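Local coordinates for D-alanine--D-alanine ligase (Coxiella burnetii, PDB 3TQT), which probably joins two D-alanines into D-alanyl-D-alanine at the expense of ATP, a step of bacterial peptidoglycan synthesis, at residues S8-G13 / S40-D45; F103-G108 / P321-I326; W158-P163 / D216-V221; L183-V188 / K207-V212. All blocks are in the same frame, centred on the assembly; numbering follows the deposited sequence.

Contact 1. Residues S8-G13 / S40-D45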
loop_
_atom_site.group_PDB
_atom_site.type_symbol
_atom_site.label_atom_id
_atom_site.label_comp_id
_atom_site.label_asym_id
_atom_site.label_seq_id
_atom_site.Cartn_x
_atom_site.Cartn_y
_atom_site.Cartn_z
ATOM N N SER A 8 -8.418 11.611 16.658
ATOM C CA SER A 8 -9.571 10.944 16.055
ATOM C C SER A 8 -9.340 9.437 16.003
ATOM O O SER A 8 -8.353 8.965 15.438
ATOM C CB SER A 8 -9.808 11.463 14.641
ATOM O OG SER A 8 -10.422 12.737 14.679
ATOM N N VAL A 9 -10.242 8.676 16.600
ATOM C CA VAL A 9 -10.125 7.226 16.544
ATOM C C VAL A 9 -11.100 6.702 15.500
ATOM O O VAL A 9 -12.294 6.981 15.576
ATOM C CB VAL A 9 -10.388 6.599 17.917
ATOM C CG1 VAL A 9 -10.200 5.065 17.868
ATOM C CG2 VAL A 9 -9.466 7.231 18.953
ATOM N N LEU A 10 -10.585 5.983 14.503
ATOM C CA LEU A 10 -11.430 5.448 13.434
ATOM C C LEU A 10 -11.777 4.010 13.729
ATOM O O LEU A 10 -10.893 3.200 14.013
ATOM C CB LEU A 10 -10.721 5.507 12.081
ATOM C CG LEU A 10 -10.679 6.832 11.318
ATOM C CD1 LEU A 10 -10.534 8.026 12.246
ATOM C CD2 LEU A 10 -9.561 6.800 10.270
ATOM N N CYS A 11 -13.062 3.678 13.644
ATOM C CA CYS A 11 -13.490 2.313 13.921
ATOM C C CYS A 11 -14.675 1.899 13.069
ATOM O O CYS A 11 -15.297 2.730 12.408
ATOM C CB CYS A 11 -13.838 2.136 15.394
ATOM S SG CYS A 11 -15.337 3.009 15.912
ATOM N N GLY A 12 -14.975 0.599 13.100
ATOM C CA GLY A 12 -16.079 0.041 12.347
ATOM C C GLY A 12 -15.550 -0.450 11.016
ATOM O O GLY A 12 -14.670 -1.313 10.965
ATOM N N GLY A 13 -16.089 0.112 9.941
ATOM C CA GLY A 13 -15.588 -0.146 8.604
ATOM C C GLY A 13 -16.321 -1.275 7.910
ATOM O O GLY A 13 -17.045 -2.044 8.543
ATOM N N SER A 40 -12.099 12.368 19.547
ATOM C CA SER A 40 -13.245 12.232 18.654
ATOM C C SER A 40 -13.230 10.825 18.089
ATOM O O SER A 40 -12.170 10.248 17.844
ATOM C CB SER A 40 -13.178 13.246 17.506
ATOM O OG SER A 40 -13.214 14.573 17.980
ATOM N N VAL A 41 -14.405 10.259 17.879
ATOM C CA VAL A 41 -14.482 8.924 17.299
ATOM C C VAL A 41 -15.120 9.030 15.935
ATOM O O VAL A 41 -16.166 9.660 15.778
ATOM C CB VAL A 41 -15.304 7.969 18.174
ATOM C CG1 VAL A 41 -15.319 6.564 17.558
ATOM C CG2 VAL A 41 -14.724 7.943 19.573
ATOM N N ILE A 42 -14.470 8.449 14.938
ATOM C CA ILE A 42 -15.048 8.420 13.613
ATOM C C ILE A 42 -15.566 7.013 13.408
ATOM O O ILE A 42 -14.801 6.058 13.462
ATOM C CB ILE A 42 -14.009 8.735 12.521
ATOM C CG1 ILE A 42 -13.385 10.115 12.744
ATOM C CG2 ILE A 42 -14.649 8.639 11.143
ATOM C CD1 ILE A 42 -14.345 11.237 12.578
ATOM N N PHE A 43 -16.866 6.890 13.197
ATOM C CA PHE A 43 -17.473 5.594 12.949
ATOM C C PHE A 43 -17.763 5.423 11.468
ATOM O O PHE A 43 -18.405 6.268 10.860
ATOM C CB PHE A 43 -18.774 5.462 13.750
ATOM C CG PHE A 43 -19.495 4.163 13.529
ATOM C CD1 PHE A 43 -18.871 2.957 13.803
ATOM C CD2 PHE A 43 -20.801 4.149 13.052
ATOM C CE1 PHE A 43 -19.533 1.760 13.616
ATOM C CE2 PHE A 43 -21.469 2.954 12.857
ATOM C CZ PHE A 43 -20.835 1.756 13.142
ATOM N N ILE A 44 -17.280 4.324 10.895
ATOM C CA ILE A 44 -17.585 3.983 9.519
ATOM C C ILE A 44 -18.551 2.825 9.576
ATOM O O ILE A 44 -18.210 1.767 10.100
ATOM C CB ILE A 44 -16.323 3.534 8.767
ATOM C CG1 ILE A 44 -15.242 4.621 8.866
ATOM C CG2 ILE A 44 -16.658 3.170 7.320
ATOM C CD1 ILE A 44 -13.945 4.270 8.168
ATOM N N ASP A 45 -19.758 3.012 9.059
ATOM C CA ASP A 45 -20.744 1.944 9.150
ATOM C C ASP A 45 -20.531 0.885 8.074
ATOM O O ASP A 45 -19.540 0.909 7.337
ATOM C CB ASP A 45 -22.177 2.495 9.120
ATOM C CG ASP A 45 -22.567 3.069 7.770
ATOM O OD1 ASP A 45 -21.856 2.822 6.770
ATOM O OD2 ASP A 45 -23.609 3.761 7.712
#

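Contact 2. Residues F103-G108 / P321-I326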
loop_
_atom_site.group_PDB
_atom_site.type_symbol
_atom_site.label_atom_id
_atom_site.label_comp_id
_atom_site.label_asym_id
_atom_site.label_seq_id
_atom_site.Cartn_x
_atom_site.Cartn_y
_atom_site.Cartn_z
ATOM N N PHE A 103 -6.032 7.702 14.846
ATOM C CA PHE A 103 -5.718 6.376 15.315
ATOM C C PHE A 103 -6.586 5.422 14.506
ATOM O O PHE A 103 -7.743 5.212 14.834
ATOM C CB PHE A 103 -6.056 6.283 16.804
ATOM C CG PHE A 103 -5.155 5.368 17.582
ATOM C CD1 PHE A 103 -4.433 5.844 18.667
ATOM C CD2 PHE A 103 -5.017 4.042 17.220
ATOM C CE1 PHE A 103 -3.611 5.004 19.377
ATOM C CE2 PHE A 103 -4.200 3.199 17.932
ATOM C CZ PHE A 103 -3.497 3.683 19.011
ATOM N N PRO A 104 -6.038 4.877 13.408
ATOM C CA PRO A 104 -6.842 3.985 12.587
ATOM C C PRO A 104 -7.039 2.700 13.390
ATOM O O PRO A 104 -6.059 2.074 13.807
ATOM C CB PRO A 104 -5.958 3.734 11.354
ATOM C CG PRO A 104 -4.759 4.602 11.510
ATOM C CD PRO A 104 -4.643 4.944 12.951
ATOM N N MET A 105 -8.284 2.327 13.655
ATOM C CA MET A 105 -8.501 1.143 14.462
ATOM C C MET A 105 -9.559 0.304 13.789
ATOM O O MET A 105 -10.408 -0.298 14.436
ATOM C CB MET A 105 -8.864 1.503 15.905
ATOM C CG MET A 105 -8.862 0.320 16.886
ATOM S SD MET A 105 -7.422 -0.789 16.792
ATOM C CE MET A 105 -6.068 0.401 16.797
ATOM N N VAL A 106 -9.491 0.294 12.465
ATOM C CA VAL A 106 -10.282 -0.614 11.662
ATOM C C VAL A 106 -9.420 -1.831 11.335
ATOM O O VAL A 106 -8.368 -1.702 10.701
ATOM C CB VAL A 106 -10.744 0.062 10.366
ATOM C CG1 VAL A 106 -11.393 -0.962 9.439
ATOM C CG2 VAL A 106 -11.700 1.198 10.677
ATOM N N HIS A 107 -9.853 -3.005 11.790
ATOM C CA HIS A 107 -9.139 -4.254 11.514
ATOM C C HIS A 107 -9.538 -4.822 10.158
ATOM O O HIS A 107 -10.683 -4.684 9.728
ATOM C CB HIS A 107 -9.420 -5.313 12.592
ATOM C CG HIS A 107 -9.270 -4.814 13.999
ATOM N ND1 HIS A 107 -8.056 -4.442 14.536
ATOM C CD2 HIS A 107 -10.184 -4.647 14.985
ATOM C CE1 HIS A 107 -8.231 -4.051 15.789
ATOM N NE2 HIS A 107 -9.512 -4.168 16.084
ATOM N N GLY A 108 -8.586 -5.478 9.500
ATOM C CA GLY A 108 -8.830 -6.158 8.245
ATOM C C GLY A 108 -9.050 -5.246 7.054
ATOM O O GLY A 108 -8.405 -4.199 6.908
ATOM N N PRO A 321 -3.487 -4.780 15.196
ATOM C CA PRO A 321 -3.880 -5.894 16.057
ATOM C C PRO A 321 -5.038 -5.476 16.941
ATOM O O PRO A 321 -5.250 -4.272 17.116
ATOM C CB PRO A 321 -2.638 -6.124 16.905
ATOM C CG PRO A 321 -1.962 -4.814 16.948
ATOM C CD PRO A 321 -2.211 -4.176 15.615
ATOM N N GLY A 322 -5.775 -6.447 17.474
ATOM C CA GLY A 322 -6.827 -6.152 18.427
ATOM C C GLY A 322 -6.282 -5.262 19.523
ATOM O O GLY A 322 -5.124 -5.389 19.915
ATOM N N PHE A 323 -7.112 -4.350 20.014
ATOM C CA PHE A 323 -6.661 -3.394 21.015
ATOM C C PHE A 323 -7.676 -3.263 22.142
ATOM O O PHE A 323 -7.679 -2.274 22.887
ATOM C CB PHE A 323 -6.392 -2.035 20.364
ATOM C CG PHE A 323 -5.034 -1.493 20.649
ATOM C CD1 PHE A 323 -4.022 -1.596 19.704
ATOM C CD2 PHE A 323 -4.753 -0.904 21.872
ATOM C CE1 PHE A 323 -2.758 -1.080 19.963
ATOM C CE2 PHE A 323 -3.487 -0.390 22.139
ATOM C CZ PHE A 323 -2.496 -0.474 21.182
ATOM N N THR A 324 -8.543 -4.269 22.266
ATOM C CA THR A 324 -9.485 -4.322 23.370
ATOM C C THR A 324 -8.695 -4.531 24.646
ATOM O O THR A 324 -7.519 -4.854 24.603
ATOM C CB THR A 324 -10.491 -5.482 23.211
ATOM O OG1 THR A 324 -9.886 -6.708 23.636
ATOM C CG2 THR A 324 -10.926 -5.601 21.757
ATOM N N ASN A 325 -9.342 -4.360 25.789
ATOM C CA ASN A 325 -8.652 -4.484 27.073
ATOM C C ASN A 325 -8.083 -5.877 27.355
ATOM O O ASN A 325 -7.276 -6.053 28.262
ATOM C CB ASN A 325 -9.575 -4.046 28.218
ATOM C CG ASN A 325 -10.893 -4.802 28.224
ATOM O OD1 ASN A 325 -11.022 -5.863 27.605
ATOM N ND2 ASN A 325 -11.881 -4.258 28.929
ATOM N N ILE A 326 -8.500 -6.868 26.580
ATOM C CA ILE A 326 -7.958 -8.211 26.756
ATOM C C ILE A 326 -7.140 -8.661 25.548
ATOM O O ILE A 326 -6.693 -9.810 25.486
ATOM C CB ILE A 326 -9.073 -9.239 26.974
ATOM C CG1 ILE A 326 -9.914 -9.385 25.700
ATOM C CG2 ILE A 326 -9.924 -8.859 28.168
ATOM C CD1 ILE A 326 -10.914 -10.523 25.755
#

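Contact 3. Residues W158-P163 / D216-V221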
loop_
_atom_site.group_PDB
_atom_site.type_symbol
_atom_site.label_atom_id
_atom_site.label_comp_id
_atom_site.label_asym_id
_atom_site.label_seq_id
_atom_site.Cartn_x
_atom_site.Cartn_y
_atom_site.Cartn_z
ATOM N N TRP A 158 5.268 -21.448 2.523
ATOM C CA TRP A 158 3.959 -21.225 1.929
ATOM C C TRP A 158 4.033 -21.454 0.440
ATOM O O TRP A 158 5.114 -21.485 -0.145
ATOM C CB TRP A 158 3.477 -19.798 2.198
ATOM C CG TRP A 158 4.139 -18.776 1.313
ATOM C CD1 TRP A 158 3.586 -18.139 0.235
ATOM C CD2 TRP A 158 5.482 -18.285 1.423
ATOM N NE1 TRP A 158 4.497 -17.271 -0.318
ATOM C CE2 TRP A 158 5.671 -17.348 0.388
ATOM C CE3 TRP A 158 6.543 -18.553 2.300
ATOM C CZ2 TRP A 158 6.882 -16.672 0.200
ATOM C CZ3 TRP A 158 7.739 -17.883 2.118
ATOM C CH2 TRP A 158 7.896 -16.943 1.080
ATOM N N HIS A 159 2.872 -21.608 -0.175
ATOM C CA HIS A 159 2.797 -21.658 -1.622
ATOM C C HIS A 159 1.584 -20.891 -2.083
ATOM O O HIS A 159 0.464 -21.231 -1.733
ATOM C CB HIS A 159 2.711 -23.101 -2.125
ATOM C CG HIS A 159 2.728 -23.195 -3.615
ATOM N ND1 HIS A 159 3.875 -23.014 -4.356
ATOM C CD2 HIS A 159 1.731 -23.397 -4.510
ATOM C CE1 HIS A 159 3.590 -23.129 -5.640
ATOM N NE2 HIS A 159 2.297 -23.362 -5.763
ATOM N N THR A 160 1.816 -19.846 -2.865
ATOM C CA THR A 160 0.741 -18.996 -3.338
ATOM C C THR A 160 0.092 -19.618 -4.577
ATOM O O THR A 160 0.779 -20.182 -5.421
ATOM C CB THR A 160 1.289 -17.610 -3.702
ATOM O OG1 THR A 160 1.780 -16.967 -2.512
ATOM C CG2 THR A 160 0.210 -16.738 -4.361
ATOM N N LEU A 161 -1.233 -19.531 -4.662
ATOM C CA LEU A 161 -1.956 -19.892 -5.872
ATOM C C LEU A 161 -2.860 -18.741 -6.263
ATOM O O LEU A 161 -3.456 -18.079 -5.407
ATOM C CB LEU A 161 -2.833 -21.128 -5.662
ATOM C CG LEU A 161 -2.170 -22.498 -5.586
ATOM C CD1 LEU A 161 -3.243 -23.549 -5.350
ATOM C CD2 LEU A 161 -1.395 -22.796 -6.867
ATOM N N SER A 162 -2.961 -18.518 -7.564
ATOM C CA SER A 162 -3.926 -17.577 -8.095
ATOM C C SER A 162 -4.933 -18.374 -8.904
ATOM O O SER A 162 -4.693 -19.536 -9.238
ATOM C CB SER A 162 -3.239 -16.535 -8.968
ATOM O OG SER A 162 -2.403 -15.718 -8.167
ATOM N N PRO A 163 -6.074 -17.752 -9.218
ATOM C CA PRO A 163 -7.150 -18.488 -9.883
ATOM C C PRO A 163 -6.744 -19.122 -11.209
ATOM O O PRO A 163 -7.301 -20.156 -11.552
ATOM C CB PRO A 163 -8.214 -17.411 -10.088
ATOM C CG PRO A 163 -8.035 -16.546 -8.888
ATOM C CD PRO A 163 -6.532 -16.445 -8.722
ATOM N N ASP A 216 -11.234 -14.499 -1.836
ATOM C CA ASP A 216 -10.023 -13.715 -2.066
ATOM C C ASP A 216 -9.502 -14.081 -3.448
ATOM O O ASP A 216 -9.770 -15.171 -3.954
ATOM C CB ASP A 216 -8.980 -14.032 -0.984
ATOM C CG ASP A 216 -7.973 -12.910 -0.782
ATOM O OD1 ASP A 216 -7.801 -12.101 -1.710
ATOM O OD2 ASP A 216 -7.358 -12.842 0.310
ATOM N N ASP A 217 -8.755 -13.189 -4.078
ATOM C CA ASP A 217 -8.306 -13.489 -5.432
ATOM C C ASP A 217 -6.925 -14.120 -5.436
ATOM O O ASP A 217 -6.324 -14.338 -6.482
ATOM C CB ASP A 217 -8.346 -12.242 -6.327
ATOM C CG ASP A 217 -7.476 -11.112 -5.810
ATOM O OD1 ASP A 217 -6.756 -11.298 -4.807
ATOM O OD2 ASP A 217 -7.501 -10.026 -6.426
ATOM N N ARG A 218 -6.421 -14.434 -4.258
ATOM C CA ARG A 218 -5.165 -15.149 -4.186
ATOM C C ARG A 218 -5.145 -15.901 -2.879
ATOM O O ARG A 218 -5.686 -15.442 -1.879
ATOM C CB ARG A 218 -3.989 -14.178 -4.260
ATOM C CG ARG A 218 -2.676 -14.812 -4.680
ATOM C CD ARG A 218 -1.614 -13.724 -4.983
ATOM N NE ARG A 218 -1.117 -13.094 -3.763
ATOM C CZ ARG A 218 -1.346 -11.833 -3.413
ATOM N NH1 ARG A 218 -2.069 -11.030 -4.200
ATOM N NH2 ARG A 218 -0.839 -11.368 -2.280
ATOM N N LEU A 219 -4.560 -17.081 -2.885
ATOM C CA LEU A 219 -4.506 -17.833 -1.653
ATOM C C LEU A 219 -3.104 -18.351 -1.441
ATOM O O LEU A 219 -2.252 -18.280 -2.327
ATOM C CB LEU A 219 -5.519 -18.981 -1.668
ATOM C CG LEU A 219 -5.358 -20.116 -2.673
ATOM C CD1 LEU A 219 -4.240 -21.077 -2.255
ATOM C CD2 LEU A 219 -6.686 -20.868 -2.782
ATOM N N MET A 220 -2.876 -18.872 -0.249
ATOM C CA MET A 220 -1.620 -19.496 0.053
ATOM C C MET A 220 -1.901 -20.796 0.767
ATOM O O MET A 220 -2.832 -20.905 1.571
ATOM C CB MET A 220 -0.752 -18.577 0.916
ATOM C CG MET A 220 -1.392 -18.139 2.220
ATOM S SD MET A 220 -0.621 -16.620 2.807
ATOM C CE MET A 220 1.079 -17.165 2.991
ATOM N N VAL A 221 -1.091 -21.785 0.444
ATOM C CA VAL A 221 -1.152 -23.068 1.105
ATOM C C VAL A 221 0.032 -23.113 2.049
ATOM O O VAL A 221 1.134 -22.664 1.698
ATOM C CB VAL A 221 -1.072 -24.209 0.078
ATOM C CG1 VAL A 221 -1.275 -25.571 0.757
ATOM C CG2 VAL A 221 -2.108 -23.996 -1.033
HETATM O O HOH W 1 -3.918 -13.380 -7.846
#

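Contact 4. Residues L183-V188 / K207-V212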
loop_
_atom_site.group_PDB
_atom_site.type_symbol
_atom_site.label_atom_id
_atom_site.label_comp_id
_atom_site.label_asym_id
_atom_site.label_seq_id
_atom_site.Cartn_x
_atom_site.Cartn_y
_atom_site.Cartn_z
ATOM N N LEU A 183 -2.368 -29.722 5.501
ATOM C CA LEU A 183 -2.133 -28.393 4.950
ATOM C C LEU A 183 -3.238 -27.421 5.347
ATOM O O LEU A 183 -4.353 -27.823 5.683
ATOM C CB LEU A 183 -2.102 -28.454 3.426
ATOM C CG LEU A 183 -0.834 -28.857 2.678
ATOM C CD1 LEU A 183 0.122 -29.644 3.520
ATOM C CD2 LEU A 183 -1.195 -29.602 1.399
ATOM N N PHE A 184 -2.910 -26.140 5.291
ATOM C CA PHE A 184 -3.893 -25.080 5.391
ATOM C C PHE A 184 -4.055 -24.410 4.039
ATOM O O PHE A 184 -3.071 -24.074 3.380
ATOM C CB PHE A 184 -3.452 -24.034 6.419
ATOM C CG PHE A 184 -3.585 -24.496 7.824
ATOM C CD1 PHE A 184 -4.802 -24.963 8.291
ATOM C CD2 PHE A 184 -2.499 -24.486 8.680
ATOM C CE1 PHE A 184 -4.936 -25.411 9.590
ATOM C CE2 PHE A 184 -2.630 -24.930 9.992
ATOM C CZ PHE A 184 -3.850 -25.394 10.440
ATOM N N VAL A 185 -5.299 -24.208 3.632
ATOM C CA VAL A 185 -5.569 -23.379 2.468
ATOM C C VAL A 185 -6.186 -22.090 2.984
ATOM O O VAL A 185 -7.269 -22.112 3.560
ATOM C CB VAL A 185 -6.500 -24.090 1.467
ATOM C CG1 VAL A 185 -6.823 -23.176 0.275
ATOM C CG2 VAL A 185 -5.855 -25.399 0.997
ATOM N N LYS A 186 -5.473 -20.981 2.786
ATOM C CA LYS A 186 -5.758 -19.702 3.432
ATOM C C LYS A 186 -5.913 -18.586 2.400
ATOM O O LYS A 186 -5.114 -18.491 1.477
ATOM C CB LYS A 186 -4.554 -19.277 4.287
ATOM C CG LYS A 186 -4.321 -20.004 5.590
ATOM C CD LYS A 186 -3.166 -19.303 6.324
ATOM C CE LYS A 186 -3.036 -19.732 7.778
ATOM N NZ LYS A 186 -2.698 -21.180 7.920
ATOM N N ALA A 187 -6.897 -17.711 2.579
ATOM C CA ALA A 187 -6.888 -16.465 1.820
ATOM C C ALA A 187 -5.606 -15.708 2.173
ATOM O O ALA A 187 -5.173 -15.709 3.335
ATOM C CB ALA A 187 -8.110 -15.626 2.164
ATOM N N VAL A 188 -4.985 -15.069 1.195
ATOM C CA VAL A 188 -3.773 -14.292 1.493
ATOM C C VAL A 188 -4.065 -13.084 2.376
ATOM O O VAL A 188 -3.233 -12.678 3.183
ATOM C CB VAL A 188 -3.034 -13.800 0.220
ATOM C CG1 VAL A 188 -2.506 -14.975 -0.596
ATOM C CG2 VAL A 188 -3.942 -12.894 -0.604
ATOM N N LYS A 207 -11.206 -28.807 -3.048
ATOM C CA LYS A 207 -12.439 -28.186 -2.581
ATOM C C LYS A 207 -12.158 -26.901 -1.794
ATOM O O LYS A 207 -12.880 -25.917 -1.925
ATOM C CB LYS A 207 -13.269 -29.151 -1.748
ATOM C CG LYS A 207 -14.068 -30.143 -2.574
ATOM C CD LYS A 207 -14.908 -31.044 -1.688
ATOM C CE LYS A 207 -15.758 -31.992 -2.525
ATOM N NZ LYS A 207 -14.930 -32.754 -3.502
ATOM N N ALA A 208 -11.114 -26.917 -0.970
ATOM C CA ALA A 208 -10.756 -25.746 -0.176
ATOM C C ALA A 208 -10.247 -24.623 -1.071
ATOM O O ALA A 208 -10.535 -23.455 -0.838
ATOM C CB ALA A 208 -9.708 -26.106 0.846
ATOM N N VAL A 209 -9.481 -24.982 -2.093
ATOM C CA VAL A 209 -8.960 -23.986 -3.010
ATOM C C VAL A 209 -10.114 -23.275 -3.691
ATOM O O VAL A 209 -10.133 -22.048 -3.787
ATOM C CB VAL A 209 -8.028 -24.615 -4.055
ATOM C CG1 VAL A 209 -7.829 -23.666 -5.234
ATOM C CG2 VAL A 209 -6.694 -24.963 -3.418
ATOM N N LYS A 210 -11.083 -24.055 -4.150
ATOM C CA LYS A 210 -12.263 -23.503 -4.797
ATOM C C LYS A 210 -13.000 -22.570 -3.840
ATOM O O LYS A 210 -13.419 -21.470 -4.216
ATOM C CB LYS A 210 -13.185 -24.641 -5.261
ATOM C CG LYS A 210 -14.472 -24.180 -5.929
ATOM C CD LYS A 210 -15.149 -25.326 -6.678
ATOM C CE LYS A 210 -16.375 -24.847 -7.448
ATOM N NZ LYS A 210 -16.732 -25.775 -8.555
ATOM N N GLU A 211 -13.141 -23.009 -2.595
ATOM C CA GLU A 211 -13.872 -22.239 -1.597
ATOM C C GLU A 211 -13.191 -20.908 -1.295
ATOM O O GLU A 211 -13.829 -19.859 -1.290
ATOM C CB GLU A 211 -14.014 -23.049 -0.312
ATOM C CG GLU A 211 -14.378 -22.228 0.896
ATOM C CD GLU A 211 -15.868 -22.099 1.104
ATOM O OE1 GLU A 211 -16.628 -22.190 0.112
ATOM O OE2 GLU A 211 -16.276 -21.908 2.270
ATOM N N VAL A 212 -11.888 -20.949 -1.047
ATOM C CA VAL A 212 -11.176 -19.726 -0.715
ATOM C C VAL A 212 -11.186 -18.732 -1.861
ATOM O O VAL A 212 -11.232 -17.521 -1.634
ATOM C CB VAL A 212 -9.732 -19.987 -0.282
ATOM C CG1 VAL A 212 -8.996 -18.649 -0.131
ATOM C CG2 VAL A 212 -9.718 -20.773 1.029
#

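Contact 1. Residues S8-G13 / S40-D45
Residues Ser-8 to Gly-12 and Ser-40 to Ile-44 are neighbouring parallel strands in the sheet of the N-terminal domain, a buried contact. Five backbone hydrogen bonds pass back and forth between them. Val-9 N gives to Ser-40 O at 2.8 Å and Val-9 O accepts from Ile-42 N at 2.7 Å. The alternation runs on through Cys-11 and closes with Gly-13 N on Ile-44 O at 2.7 Å, just past the end of the first strand. On one face Leu-10 and Ile-42 lie side by side and point the same way. Leu-10 CD1 rests 3.6 Å from Ile-42 CB. Strand 37-44 follows strand 5-12 through helix 18-31, so the pair forms a beta-alpha-beta crossover, as in Rossmann-like domains. The face bearing Val-9, Cys-11 and Val-41 packs on that helix. Cys-11 SG sits between the backbone N and the carbonyl carbon (chi1 69°), which brings it 3.9 Å from Val-41 CG1. It also meets the edge of the Phe-43 ring, with SG 4.1 Å from CD1. Beyond it the Phe-43 ring approaches Gly-12, where CE1 lies 4.1 Å from CA. The other side of strand 5-12 is bonded to strand 101-104.

Contact 2. Residues F103-G108 / P321-I326
His-107 and Met-105 reach across to the loop Pro-321 to Phe-323, and no direct hydrogen bond joins the two segments. The closest approach is at the His-107 ring. Its CE1 comes edge-on to Pro-321 O at 3.3 Å, with the oxygen near the ring plane, and lies 3.7 Å from Gly-322 CA. The ring is held at both nitrogens: ND1 bonds to Ile-320 O, and NE2 to the hydroxyl of Ser-24 on helix 18-31. Bonds at both ring nitrogens should restrict its rotation. Phe-323 N also bonds to that hydroxyl, so Ser-24 ties the two sides together. The contact joins the Rossmann-like N-terminal domain, at the end of strand 101-104, to the ATP-grasp part of the chain. The loop follows strand 312-318, which carries the predicted magnesium ligands Glu-316 and Asn-318. Met-105 makes the apolar half. Its chain is bent at chi2 (46°) and chi3 (48°), and it crosses Phe-323 at about a right angle. Met-105 SD lies 3.9 Å from Phe-323 CB, and Met-105 CE is 4.1 Å from Phe-323 CD1. The Phe-323 ring continues into the core against Leu-343 and Leu-344 of helix 340-370. The loop is looser from Thr-324 onward. There Ile-326 N bonds back to Thr-324 OG1 at 3.3 Å in an ST turn, and Asn-325 and Ile-326 are exposed to solvent.

Contact 3. Residues W158-P163 / D216-V221
Strands 159-161 and 219-223 pair at one side of the four-stranded antiparallel sheet in the ATP-grasp region. Four backbone hydrogen bonds join them. His-159 and Val-221 bond in both directions, as do Leu-161 and Leu-219, with Val-221 N 2.7 Å from His-159 O. Thr-160 and Met-220 form the non-hydrogen-bonded pair between them. On one face Leu-161 and Leu-219 lie side by side, with CB of the first 3.7 Å from CD1 of the second. On the other, the bent Met-220 chain puts CE 3.6 Å from Trp-158 CB. Arg-218 extends with CG anti to its backbone N (chi1 -160°), then bends at chi3. Thr-160 CG2 touches Arg-218 CG at 3.5 Å and also lies at the edge of the guanidinium, in its plane. Asp-142 serves both residues: it forms a salt bridge with Arg-218 NH2 and a hydrogen bond with Thr-160 OG1. Farther out, one water joins Ser-162 OG (2.8 Å) to Asp-217 O (2.9 Å). The Asp-217 side chain bonds through OD2 to Gln-358 NE2 of the second subunit. Residues 216-221 lie within the predicted ATP-binding range, and the pairing belongs to the smaller sheet that ATP-grasp enzymes fold over their nucleotide.

Contact 4. Residues L183-V188 / K207-V212
Val-185 is the main bump on strand 183-187, and it fits a hollow on helix 202-212 made by Ala-208, Val-209 and Val-212. Ala-208 forms the floor, and Val-185 CB sits 3.8 Å from Ala-208 CB. The two branches of Val-185 divide the space. CG2 stays over the Ala-208 methyl at 3.9 Å. CG1, anti to the backbone N (chi1 177°), turns toward the next turn of the helix and meets Val-212 CG2 at 3.8 Å. Val-209 CG2 closes the side more loosely, 4.1 Å from Val-185 CG1. The helix thus lies along one face of the four-stranded sheet in the ATP-grasp region, running nearly parallel to strand 183-187, with 14° between the two segments. Val-212 is the answering bump from the helix. Its two methyls spread along the strand on the helix side: Val-212 CG2 lies 3.8 Å from Val-185 O, and Val-212 CG1 lies 3.6 Å from Ala-187 N. The Ala-187 methyl meets the same branch, with CB 3.9 Å from Val-212 CG1. Leu-219 of the adjoining strand packs on both Val-185 and Val-212. Lys-186 points away from the helix, and its NZ forms a salt bridge with Glu-222.

In the fold
The four contacts fall into two groups. Contacts 1 and 2 have centres 11 Å apart and share the N-terminal sheet, where strands 5-12 and 101-104 are neighbours. Contacts 3 and 4 have centres 8 Å apart and share the four-stranded sheet, through adjacent strands 183-187 and 219-223. The groups are separate: contact 1 lies about 31 Å from contact 3 between centres. Contact 1 closes first along the chain. Contact 2 then spans a long loop that encloses contact 3, and contact 4 is nested inside contact 3. Contact 2 lies where the N-terminal domain meets the ATP-grasp region. There contact 3 pairs two strands of the smaller sheet and contact 4 packs a helix on it, within the range predicted to bind ATP.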